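Local coordinates for melanin biosynthesis protein TyrA, putative (Shewanella oneidensis, PDB 2IIZ) that binds heme b and probably acts as a peroxidase of the dye-decolorizing (DyP-type) family, at residues A[67-72]-A[98-103]; A[84-89]-A[180-185]; A[184-189]-A[289-294]. One frame throughout, in Å; residues are numbered along the deposited sequence.

Interaction 1. Residues A[67-72]-A[98-103]; sequences GANYWD and AIEYDL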
loop_
_atom_site.group_PDB
_atom_site.type_symbol
_atom_site.label_atom_id
_atom_site.label_comp_id
_atom_site.label_asym_id
_atom_site.label_seq_id
_atom_site.Cartn_x
_atom_site.Cartn_y
_atom_site.Cartn_z
ATOM N N GLY A 67 20.556 -4.387 12.881
ATOM C CA GLY A 67 20.464 -5.846 12.973
ATOM C C GLY A 67 21.471 -6.459 13.937
ATOM O O GLY A 67 22.580 -5.946 14.103
ATOM N N ALA A 68 21.088 -7.561 14.572
ATOM C CA ALA A 68 21.962 -8.215 15.558
ATOM C C ALA A 68 23.297 -8.651 14.943
ATOM O O ALA A 68 24.362 -8.519 15.566
ATOM C CB ALA A 68 21.249 -9.409 16.178
ATOM N N ASN A 69 23.233 -9.168 13.719
ATOM C CA ASN A 69 24.411 -9.704 13.027
ATOM C C ASN A 69 25.295 -8.646 12.339
ATOM O O ASN A 69 26.326 -8.974 11.758
ATOM C CB ASN A 69 23.969 -10.771 12.007
ATOM C CG ASN A 69 23.721 -12.127 12.650
ATOM O OD1 ASN A 69 23.835 -12.277 13.868
ATOM N ND2 ASN A 69 23.384 -13.122 11.831
ATOM N N TYR A 70 24.886 -7.384 12.402
ATOM C CA TYR A 70 25.658 -6.291 11.814
ATOM C C TYR A 70 26.135 -5.271 12.838
ATOM O O TYR A 70 26.971 -4.426 12.519
ATOM C CB TYR A 70 24.795 -5.588 10.782
ATOM C CG TYR A 70 25.528 -4.588 9.947
ATOM C CD1 TYR A 70 26.582 -4.980 9.132
ATOM C CD2 TYR A 70 25.166 -3.245 9.966
ATOM C CE1 TYR A 70 27.263 -4.057 8.356
ATOM C CE2 TYR A 70 25.837 -2.320 9.198
ATOM C CZ TYR A 70 26.884 -2.727 8.395
ATOM O OH TYR A 70 27.550 -1.806 7.629
ATOM N N TRP A 71 25.609 -5.336 14.063
ATOM C CA TRP A 71 26.006 -4.394 15.114
ATOM C C TRP A 71 27.523 -4.213 15.155
ATOM O O TRP A 71 28.010 -3.087 15.179
ATOM C CB TRP A 71 25.515 -4.838 16.505
ATOM C CG TRP A 71 25.838 -3.817 17.557
ATOM C CD1 TRP A 71 26.958 -3.768 18.351
ATOM C CD2 TRP A 71 25.037 -2.686 17.921
ATOM N NE1 TRP A 71 26.891 -2.682 19.185
ATOM C CE2 TRP A 71 25.722 -2.001 18.939
ATOM C CE3 TRP A 71 23.794 -2.187 17.483
ATOM C CZ2 TRP A 71 25.214 -0.843 19.528
ATOM C CZ3 TRP A 71 23.289 -1.028 18.074
ATOM C CH2 TRP A 71 24.000 -0.377 19.081
ATOM N N ASP A 72 28.253 -5.323 15.159
ATOM C CA ASP A 72 29.713 -5.287 15.368
ATOM C C ASP A 72 30.571 -4.798 14.193
ATOM O O ASP A 72 31.749 -4.509 14.365
ATOM C CB ASP A 72 30.189 -6.654 15.847
ATOM C CG ASP A 72 29.695 -6.968 17.236
ATOM O OD1 ASP A 72 29.446 -6.012 18.002
ATOM O OD2 ASP A 72 29.554 -8.160 17.566
ATOM N N ALA A 98 14.716 -17.628 10.942
ATOM C CA ALA A 98 15.527 -16.453 11.162
ATOM C C ALA A 98 16.008 -15.971 9.815
ATOM O O ALA A 98 16.545 -16.745 9.019
ATOM C CB ALA A 98 16.716 -16.783 12.056
ATOM N N ILE A 99 15.801 -14.683 9.575
ATOM C CA ILE A 99 16.234 -13.988 8.370
ATOM C C ILE A 99 16.550 -12.578 8.845
ATOM O O ILE A 99 15.643 -11.792 9.126
ATOM C CB ILE A 99 15.129 -13.959 7.297
ATOM C CG1 ILE A 99 14.788 -15.387 6.837
ATOM C CG2 ILE A 99 15.578 -13.148 6.087
ATOM C CD1 ILE A 99 13.612 -15.494 5.848
ATOM N N GLU A 100 17.833 -12.266 8.940
ATOM C CA GLU A 100 18.284 -11.042 9.558
ATOM C C GLU A 100 18.573 -10.018 8.479
ATOM O O GLU A 100 18.949 -10.396 7.354
ATOM C CB GLU A 100 19.560 -11.290 10.351
ATOM C CG GLU A 100 19.494 -12.493 11.302
ATOM C CD GLU A 100 18.812 -12.207 12.615
ATOM O OE1 GLU A 100 18.234 -11.111 12.806
ATOM O OE2 GLU A 100 18.864 -13.103 13.472
ATOM N N TYR A 101 18.392 -8.739 8.841
ATOM C CA TYR A 101 18.682 -7.585 7.976
ATOM C C TYR A 101 19.562 -6.609 8.754
ATOM O O TYR A 101 19.417 -6.497 9.971
ATOM C CB TYR A 101 17.392 -6.872 7.541
ATOM C CG TYR A 101 16.394 -7.793 6.877
ATOM C CD1 TYR A 101 16.515 -8.123 5.529
ATOM C CD2 TYR A 101 15.327 -8.340 7.603
ATOM C CE1 TYR A 101 15.602 -8.974 4.914
ATOM C CE2 TYR A 101 14.407 -9.190 7.003
ATOM C CZ TYR A 101 14.551 -9.504 5.655
ATOM O OH TYR A 101 13.649 -10.344 5.046
ATOM N N ASP A 102 20.460 -5.913 8.046
ATOM C CA ASP A 102 21.412 -4.982 8.671
ATOM C C ASP A 102 20.740 -3.779 9.340
ATOM O O ASP A 102 21.125 -3.370 10.443
ATOM C CB ASP A 102 22.431 -4.470 7.639
ATOM C CG ASP A 102 23.393 -5.549 7.169
ATOM O OD1 ASP A 102 23.372 -6.676 7.710
ATOM O OD2 ASP A 102 24.173 -5.265 6.248
ATOM N N LEU A 103 19.747 -3.217 8.665
ATOM C CA LEU A 103 19.042 -2.046 9.166
ATOM C C LEU A 103 17.549 -2.127 8.914
ATOM O O LEU A 103 17.099 -2.622 7.870
ATOM C CB LEU A 103 19.563 -0.782 8.498
ATOM C CG LEU A 103 21.015 -0.396 8.738
ATOM C CD1 LEU A 103 21.340 0.767 7.821
ATOM C CD2 LEU A 103 21.262 -0.015 10.193
#
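The carboxylate of Asp102 lies stacked over one face of the Tyr70 ring, the two planes only 10° apart. It is displaced toward the rim: Asp102 CG sits 3.6 Å from Tyr70 CG, and Asp102 OD2 is 3.8 Å from Tyr70 CD1. The methylene joins in, since Asp102 CB stands over the same face as a CH-pi contact, 4.2 Å from the Tyr70 ring centroid. At the root of the ring, Asp102 OD1 comes 3.6 Å from Tyr70 CB. A chi1 of -171° turns the Tyr70 ring away from its own backbone N and alongside Asp102, and the Tyr70 side chain also touches Glu34 and Leu37 of helix 34-54. Asp102 OD2 accepts a hydrogen bond from the backbone N of Ala29, which probably helps hold the carboxylate flat on the ring. The backbones meet where Gly67 N donates to Asp102 O at 2.7 Å; this bond is nearly straight (171°), although the donor stands above the carbonyl plane. The contact thus sits where two neighbouring antiparallel strands of the large sheet meet, Gly67 closing strand 61-67 and Leu103 opening strand 103-109. Asp102 and Leu103 both face Phe27 of strand 21-29, a classic beta bulge. Without a side chain, Gly67 can bring its CA to 3.2 Å from Tyr101 O in a CA-H...O contact. Beyond it the chain turns, Tyr70 N reaching back to Gly67 O. Further out, Asn69 ND2 approaches Glu100 CG at 4.0 Å, a loose contact between crossing side chains; the Glu100 carboxylate itself is held by the backbone N of Phe86 and of Ser298.

Interaction 2. Residues A[84-89]-A[180-185]; sequences KPFPAM and YIHVQK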
loop_
_atom_site.group_PDB
_atom_site.type_symbol
_atom_site.label_atom_id
_atom_site.label_comp_id
_atom_site.label_asym_id
_atom_site.label_seq_id
_atom_site.Cartn_x
_atom_site.Cartn_y
_atom_site.Cartn_z
ATOM N N LYS A 84 21.463 -10.450 20.484
ATOM C CA LYS A 84 21.733 -11.693 19.782
ATOM C C LYS A 84 20.754 -11.919 18.619
ATOM O O LYS A 84 19.718 -11.227 18.518
ATOM C CB LYS A 84 21.697 -12.875 20.766
ATOM C CG LYS A 84 20.350 -13.148 21.446
ATOM C CD LYS A 84 20.542 -14.175 22.581
ATOM C CE LYS A 84 19.220 -14.545 23.249
ATOM N N PRO A 85 21.085 -12.894 17.739
ATOM C CA PRO A 85 20.264 -13.134 16.550
ATOM C C PRO A 85 18.850 -13.622 16.876
ATOM O O PRO A 85 18.547 -13.937 18.024
ATOM C CB PRO A 85 21.051 -14.190 15.777
ATOM C CG PRO A 85 22.452 -14.197 16.399
ATOM C CD PRO A 85 22.243 -13.813 17.808
ATOM N N PHE A 86 17.992 -13.667 15.866
ATOM C CA PHE A 86 16.630 -14.096 16.073
ATOM C C PHE A 86 16.696 -15.522 16.553
ATOM O O PHE A 86 17.505 -16.307 16.046
ATOM C CB PHE A 86 15.802 -13.997 14.791
ATOM C CG PHE A 86 14.347 -14.364 14.970
ATOM C CD1 PHE A 86 13.425 -13.416 15.399
ATOM C CD2 PHE A 86 13.901 -15.664 14.706
ATOM C CE1 PHE A 86 12.076 -13.755 15.564
ATOM C CE2 PHE A 86 12.553 -16.016 14.866
ATOM C CZ PHE A 86 11.638 -15.068 15.291
ATOM N N PRO A 87 15.854 -15.867 17.539
ATOM C CA PRO A 87 15.921 -17.210 18.102
ATOM C C PRO A 87 15.107 -18.230 17.265
ATOM O O PRO A 87 13.972 -18.576 17.606
ATOM C CB PRO A 87 15.347 -17.005 19.506
ATOM C CG PRO A 87 14.290 -15.928 19.295
ATOM C CD PRO A 87 14.805 -15.050 18.189
ATOM N N ALA A 88 15.705 -18.700 16.173
ATOM C CA ALA A 88 15.053 -19.663 15.284
ATOM C C ALA A 88 14.464 -20.826 16.077
ATOM O O ALA A 88 15.103 -21.354 16.992
ATOM C CB ALA A 88 16.059 -20.203 14.241
HETATM N N MSE A 89 13.250 -21.228 15.730
HETATM C CA MSE A 89 12.711 -22.463 16.282
HETATM C C MSE A 89 11.597 -23.054 15.418
HETATM O O MSE A 89 10.999 -22.371 14.585
HETATM C CB MSE A 89 12.264 -22.263 17.738
HETATM C CG MSE A 89 11.438 -21.020 18.004
HETATM SE SE MSE A 89 10.945 -20.872 19.882
HETATM C CE MSE A 89 12.293 -19.610 20.499
ATOM N N TYR A 180 15.029 -3.660 22.583
ATOM C CA TYR A 180 15.293 -4.880 21.809
ATOM C C TYR A 180 14.089 -5.188 20.928
ATOM O O TYR A 180 12.958 -5.331 21.416
ATOM C CB TYR A 180 15.627 -6.067 22.712
ATOM C CG TYR A 180 16.972 -5.959 23.418
ATOM C CD1 TYR A 180 18.152 -6.324 22.780
ATOM C CD2 TYR A 180 17.060 -5.493 24.726
ATOM C CE1 TYR A 180 19.397 -6.222 23.439
ATOM C CE2 TYR A 180 18.281 -5.391 25.382
ATOM C CZ TYR A 180 19.450 -5.752 24.742
ATOM O OH TYR A 180 20.663 -5.645 25.418
ATOM N N ILE A 181 14.333 -5.291 19.629
ATOM C CA ILE A 181 13.249 -5.394 18.667
ATOM C C ILE A 181 13.284 -6.713 17.903
ATOM O O ILE A 181 14.332 -7.158 17.481
ATOM C CB ILE A 181 13.286 -4.171 17.725
ATOM C CG1 ILE A 181 13.145 -2.911 18.598
ATOM C CG2 ILE A 181 12.198 -4.257 16.643
ATOM C CD1 ILE A 181 12.912 -1.653 17.862
ATOM N N HIS A 182 12.123 -7.339 17.735
ATOM C CA HIS A 182 12.016 -8.559 16.945
ATOM C C HIS A 182 10.840 -8.410 15.990
ATOM O O HIS A 182 9.774 -7.904 16.367
ATOM C CB HIS A 182 11.793 -9.774 17.828
ATOM C CG HIS A 182 12.959 -10.105 18.712
ATOM N ND1 HIS A 182 13.050 -9.669 20.014
ATOM C CD2 HIS A 182 14.081 -10.828 18.480
ATOM C CE1 HIS A 182 14.178 -10.109 20.549
ATOM N NE2 HIS A 182 14.823 -10.815 19.638
ATOM N N VAL A 183 11.041 -8.856 14.757
ATOM C CA VAL A 183 10.060 -8.672 13.714
ATOM C C VAL A 183 9.791 -10.039 13.072
ATOM O O VAL A 183 10.734 -10.760 12.687
ATOM C CB VAL A 183 10.591 -7.658 12.697
ATOM C CG1 VAL A 183 9.573 -7.368 11.619
ATOM C CG2 VAL A 183 11.009 -6.369 13.413
ATOM N N GLN A 184 8.509 -10.393 12.975
ATOM C CA GLN A 184 8.083 -11.596 12.268
ATOM C C GLN A 184 7.021 -11.183 11.275
ATOM O O GLN A 184 6.001 -10.635 11.667
ATOM C CB GLN A 184 7.479 -12.624 13.228
ATOM C CG GLN A 184 8.441 -13.214 14.250
ATOM C CD GLN A 184 7.884 -14.497 14.872
ATOM O OE1 GLN A 184 7.109 -14.447 15.833
ATOM N NE2 GLN A 184 8.270 -15.649 14.313
ATOM N N LYS A 185 7.257 -11.440 9.996
ATOM C CA LYS A 185 6.228 -11.232 8.985
ATOM C C LYS A 185 5.366 -12.488 8.929
ATOM O O LYS A 185 5.812 -13.520 8.407
ATOM C CB LYS A 185 6.833 -10.971 7.598
ATOM C CG LYS A 185 5.764 -10.581 6.543
ATOM C CD LYS A 185 6.366 -10.207 5.200
ATOM C CE LYS A 185 6.677 -11.428 4.349
ATOM N NZ LYS A 185 7.124 -11.047 2.973
#
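Gln184, whose amide lies against the ring of Phe86, accepts a hydrogen bond at OE1 from Tyr186 OH, two residues further along the same strand. That bond is consistent with OE1 facing the tyrosine and NE2 the loop: Gln184 NE2 approaches the edge of the Phe86 ring, near its plane, at 3.6 Å from Phe86 CZ. Amide and ring planes are 42° apart, and because NE2 comes at the edge this is no amide-over-face stack. The aliphatic part of Gln184 adds to the contact, its CG 3.9 Å from Phe86 CE1. Nothing polar bonds across the two segments; one tie of the loop is Phe86 N, which probably donates to the Glu100 carboxylate. The trans chi1 of Phe86 (-177°) carries the ring end toward strand 180-185. There Phe86 CD1 reaches His182 CD2 at 4.1 Å, and Pro87 CD comes to 4.3 Å from that same His182 CD2. Pro87 also lays its CD over one face of the Phe86 ring and is the centre of an inverse gamma turn, which bends the chain just past the phenylalanine. His182 stacks instead on Phe268. Replacing Phe86 by an alanine would probably open a gap between loop and strand, leaving the Gln184 amide and the His182 ring without the aromatic carbons that meet them. His182 and Gln184 project from the same side of the strand, while Val183 between them points away, as beta alternation requires. Gln184 is a first-shell residue of the heme pocket, and Phe86 packs behind it in the second shell, around the cofactor site of a DyP-type peroxidase.

Interaction 3. Residues A[184-189]-A[289-294]; sequences QKYAHN and HFTSAL. With HEM (protoporphyrin IX containing Fe), chain C.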
loop_
_atom_site.group_PDB
_atom_site.type_symbol
_atom_site.label_atom_id
_atom_site.label_comp_id
_atom_site.label_asym_id
_atom_site.label_seq_id
_atom_site.Cartn_x
_atom_site.Cartn_y
_atom_site.Cartn_z
ATOM N N GLN A 184 8.509 -10.393 12.975
ATOM C CA GLN A 184 8.083 -11.596 12.268
ATOM C C GLN A 184 7.021 -11.183 11.275
ATOM O O GLN A 184 6.001 -10.635 11.667
ATOM C CB GLN A 184 7.479 -12.624 13.228
ATOM C CG GLN A 184 8.441 -13.214 14.250
ATOM C CD GLN A 184 7.884 -14.497 14.872
ATOM O OE1 GLN A 184 7.109 -14.447 15.833
ATOM N NE2 GLN A 184 8.270 -15.649 14.313
ATOM N N LYS A 185 7.257 -11.440 9.996
ATOM C CA LYS A 185 6.228 -11.232 8.985
ATOM C C LYS A 185 5.366 -12.488 8.929
ATOM O O LYS A 185 5.812 -13.520 8.407
ATOM C CB LYS A 185 6.833 -10.971 7.598
ATOM C CG LYS A 185 5.764 -10.581 6.543
ATOM C CD LYS A 185 6.366 -10.207 5.200
ATOM C CE LYS A 185 6.677 -11.428 4.349
ATOM N NZ LYS A 185 7.124 -11.047 2.973
ATOM N N TYR A 186 4.145 -12.384 9.474
ATOM C CA TYR A 186 3.170 -13.479 9.500
ATOM C C TYR A 186 2.204 -13.397 8.310
ATOM O O TYR A 186 1.454 -12.423 8.158
ATOM C CB TYR A 186 2.373 -13.482 10.809
ATOM C CG TYR A 186 3.083 -14.077 12.025
ATOM C CD1 TYR A 186 3.007 -15.421 12.299
ATOM C CD2 TYR A 186 3.809 -13.288 12.891
ATOM C CE1 TYR A 186 3.649 -15.984 13.419
ATOM C CE2 TYR A 186 4.463 -13.832 14.018
ATOM C CZ TYR A 186 4.373 -15.182 14.270
ATOM O OH TYR A 186 5.002 -15.737 15.366
ATOM N N ALA A 187 2.237 -14.433 7.474
ATOM C CA ALA A 187 1.318 -14.591 6.354
ATOM C C ALA A 187 0.151 -15.474 6.829
ATOM O O ALA A 187 0.329 -16.662 7.097
ATOM C CB ALA A 187 2.032 -15.234 5.173
ATOM N N HIS A 188 -1.037 -14.883 6.935
ATOM C CA HIS A 188 -2.203 -15.594 7.427
ATOM C C HIS A 188 -2.772 -16.413 6.274
ATOM O O HIS A 188 -2.688 -15.999 5.111
ATOM C CB HIS A 188 -3.290 -14.611 7.911
ATOM C CG HIS A 188 -2.932 -13.836 9.138
ATOM N ND1 HIS A 188 -1.762 -14.032 9.838
ATOM C CD2 HIS A 188 -3.611 -12.868 9.803
ATOM C CE1 HIS A 188 -1.727 -13.207 10.875
ATOM N NE2 HIS A 188 -2.840 -12.493 10.879
ATOM N N ASN A 189 -3.342 -17.570 6.610
ATOM C CA ASN A 189 -4.198 -18.334 5.708
ATOM C C ASN A 189 -5.655 -17.970 6.014
ATOM O O ASN A 189 -6.344 -18.634 6.799
ATOM C CB ASN A 189 -3.939 -19.834 5.898
ATOM C CG ASN A 189 -4.619 -20.695 4.845
ATOM O OD1 ASN A 189 -5.405 -20.209 4.022
ATOM N ND2 ASN A 189 -4.313 -21.993 4.867
ATOM N N HIS A 289 -1.761 -22.747 13.607
ATOM C CA HIS A 289 -2.285 -23.602 12.520
ATOM C C HIS A 289 -2.852 -22.761 11.392
ATOM O O HIS A 289 -3.315 -23.313 10.399
ATOM C CB HIS A 289 -3.408 -24.513 13.003
ATOM C CG HIS A 289 -3.040 -25.388 14.152
ATOM N ND1 HIS A 289 -3.986 -25.944 14.979
ATOM C CD2 HIS A 289 -1.836 -25.811 14.615
ATOM C CE1 HIS A 289 -3.382 -26.678 15.903
ATOM N NE2 HIS A 289 -2.078 -26.612 15.705
ATOM N N PHE A 290 -2.829 -21.437 11.538
ATOM C CA PHE A 290 -3.592 -20.558 10.623
ATOM C C PHE A 290 -2.787 -19.443 9.961
ATOM O O PHE A 290 -3.327 -18.698 9.126
ATOM C CB PHE A 290 -4.812 -19.993 11.364
ATOM C CG PHE A 290 -5.754 -21.072 11.844
ATOM C CD1 PHE A 290 -6.739 -21.556 11.011
ATOM C CD2 PHE A 290 -5.632 -21.604 13.118
ATOM C CE1 PHE A 290 -7.604 -22.551 11.424
ATOM C CE2 PHE A 290 -6.484 -22.600 13.554
ATOM C CZ PHE A 290 -7.483 -23.078 12.701
ATOM N N THR A 291 -1.509 -19.341 10.333
ATOM C CA THR A 291 -0.614 -18.325 9.804
ATOM C C THR A 291 0.787 -18.853 9.843
ATOM O O THR A 291 1.080 -19.716 10.655
ATOM C CB THR A 291 -0.682 -17.038 10.619
ATOM O OG1 THR A 291 0.031 -15.999 9.942
ATOM C CG2 THR A 291 -0.123 -17.248 12.016
ATOM N N SER A 292 1.647 -18.339 8.969
ATOM C CA SER A 292 3.034 -18.797 8.886
ATOM C C SER A 292 4.006 -17.635 8.970
ATOM O O SER A 292 3.885 -16.658 8.208
ATOM C CB SER A 292 3.244 -19.548 7.573
ATOM O OG SER A 292 2.196 -20.490 7.370
ATOM N N ALA A 293 4.967 -17.734 9.894
ATOM C CA ALA A 293 6.009 -16.701 10.031
ATOM C C ALA A 293 7.065 -16.870 8.924
ATOM O O ALA A 293 7.840 -17.825 8.938
ATOM C CB ALA A 293 6.666 -16.759 11.409
ATOM N N LEU A 294 7.087 -15.943 7.969
ATOM C CA LEU A 294 8.002 -16.027 6.834
ATOM C C LEU A 294 9.388 -15.453 7.124
ATOM O O LEU A 294 10.358 -15.819 6.449
ATOM C CB LEU A 294 7.402 -15.303 5.635
ATOM C CG LEU A 294 6.052 -15.830 5.137
ATOM C CD1 LEU A 294 5.633 -15.104 3.853
ATOM C CD2 LEU A 294 6.109 -17.335 4.899
HETATM C CHA HEM C . -2.345 -11.022 22.628
HETATM C CHB HEM C . -2.986 -11.693 17.901
HETATM C CHC HEM C . 1.555 -13.115 17.416
HETATM C CHD HEM C . 2.379 -11.933 21.991
HETATM C C1A HEM C . -2.926 -11.113 21.390
HETATM C C2A HEM C . -4.324 -10.869 21.102
HETATM C C3A HEM C . -4.483 -11.060 19.780
HETATM C C4A HEM C . -3.208 -11.418 19.218
HETATM C CMA HEM C . -5.778 -10.933 18.961
HETATM C CAA HEM C . -5.397 -10.466 22.142
HETATM C CBA HEM C . -5.522 -8.935 22.279
HETATM C CGA HEM C . -4.393 -8.367 23.111
HETATM O O1A HEM C . -3.469 -7.712 22.543
HETATM O O2A HEM C . -4.402 -8.557 24.358
HETATM C C1B HEM C . -1.818 -12.150 17.374
HETATM C C2B HEM C . -1.628 -12.519 15.988
HETATM C C3B HEM C . -0.357 -12.917 15.855
HETATM C C4B HEM C . 0.269 -12.801 17.149
HETATM C CMB HEM C . -2.748 -12.437 14.925
HETATM C CAB HEM C . 0.394 -13.415 14.611
HETATM C CBB HEM C . -0.224 -14.132 13.683
HETATM C C1C HEM C . 2.153 -12.937 18.624
HETATM C C2C HEM C . 3.518 -13.292 18.909
HETATM C C3C HEM C . 3.758 -12.967 20.182
HETATM C C4C HEM C . 2.539 -12.393 20.718
HETATM C CMC HEM C . 4.450 -13.932 17.867
HETATM C CAC HEM C . 5.057 -13.138 20.993
HETATM C CBC HEM C . 6.183 -13.688 20.519
HETATM C C1D HEM C . 1.203 -11.557 22.580
HETATM C C2D HEM C . 1.090 -11.075 23.931
HETATM C C3D HEM C . -0.387 -10.791 24.132
HETATM C C4D HEM C . -1.008 -11.132 22.878
HETATM C CMD HEM C . 2.235 -10.900 24.951
HETATM C CAD HEM C . -1.094 -10.262 25.390
HETATM C CBD HEM C . -1.641 -11.459 26.150
HETATM C CGD HEM C . -2.093 -11.096 27.546
HETATM O O1D HEM C . -3.341 -11.038 27.771
HETATM O O2D HEM C . -1.209 -10.873 28.413
HETATM N NA HEM C . -2.266 -11.448 20.222
HETATM N NB HEM C . -0.639 -12.330 18.063
HETATM N NC HEM C . 1.569 -12.385 19.739
HETATM N ND HEM C . -0.046 -11.577 21.989
HETATM FE FE HEM C . -0.413 -12.128 20.027
HETATM O O HOH W 1 -0.052 -19.391 6.150
#
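Thr291 and Leu294 have the most surface buried here, and both branches of the threonine side chain make contacts. Thr291 OG1, anti to the backbone N (chi1 -170°), lies in the plane of the His188 ring at its edge, 2.7 Å from His188 ND1; either atom could be the donor. Ala187 O is a second, weak and unsettled partner for the same hydroxyl. The methyl takes the crowded position beside the backbone and packs next to Tyr186 CD1. Thr291 CG2 also meets HEM CBB, a vinyl carbon of the heme, at 3.5 Å. Leu294 works at the other end of the contact, on the other side of the sheet: Leu294 CD1 comes to 3.8 Å from Ala187 CB, and the side chain crosses that of Lys185 obliquely, meeting it at CE. Leu294 N donates to Lys185 O at 2.8 Å, and Lys185 NZ forms a salt bridge with Glu253. These residues lie along two neighbouring antiparallel strands, their short axes at 154°, in the C-terminal half of the DyP-type fold. Ala187 and Ser292 form the hydrogen-bonded pair, Ala187 N to Ser292 O at 2.9 Å and Ser292 N to Ala187 O at 2.8 Å; a water bridges Ala187 O and Ser292 OG. Tyr186 with Ala293 and His188 with Thr291 are non-hydrogen-bonded pairs whose side chains take the heme side of the sheet. There Ala293 CB stands over one face of the Tyr186 ring, 4.0 Å from its centroid, and the heme vinyl carbons CAB and CBB lie over the opposite face. Gln184 NE2 also rests on Ala293 CB. His188 CE1 touches the vinyl too, while His188 NE2 is bonded to Asp146 OD1, so both ring nitrogens have partners and the imidazole is held against rotation.

Overall arrangement
From the N terminus, interaction 1 comes first: 67-72 returns to 98-103 and closes a loop of 25 residues. Segment 84-89 leaves from inside that loop and closes interaction 2 only at 180-185, so the two contacts cross along the chain. Interaction 3 starts on the same strand, 179-188, sharing Gln184 and Lys185 with interaction 2, and ends at 289-294, in series after interaction 1. Interaction 1 thus ties the end of strand 61-67 to the start of strand 103-109, in the N-terminal family region, interaction 3 ties strands of the C-terminal one, and interaction 2 joins the two regions. Interactions 1 and 3 also touch directly, Ile99 CD1 lying 3.3 Å from Leu294 O.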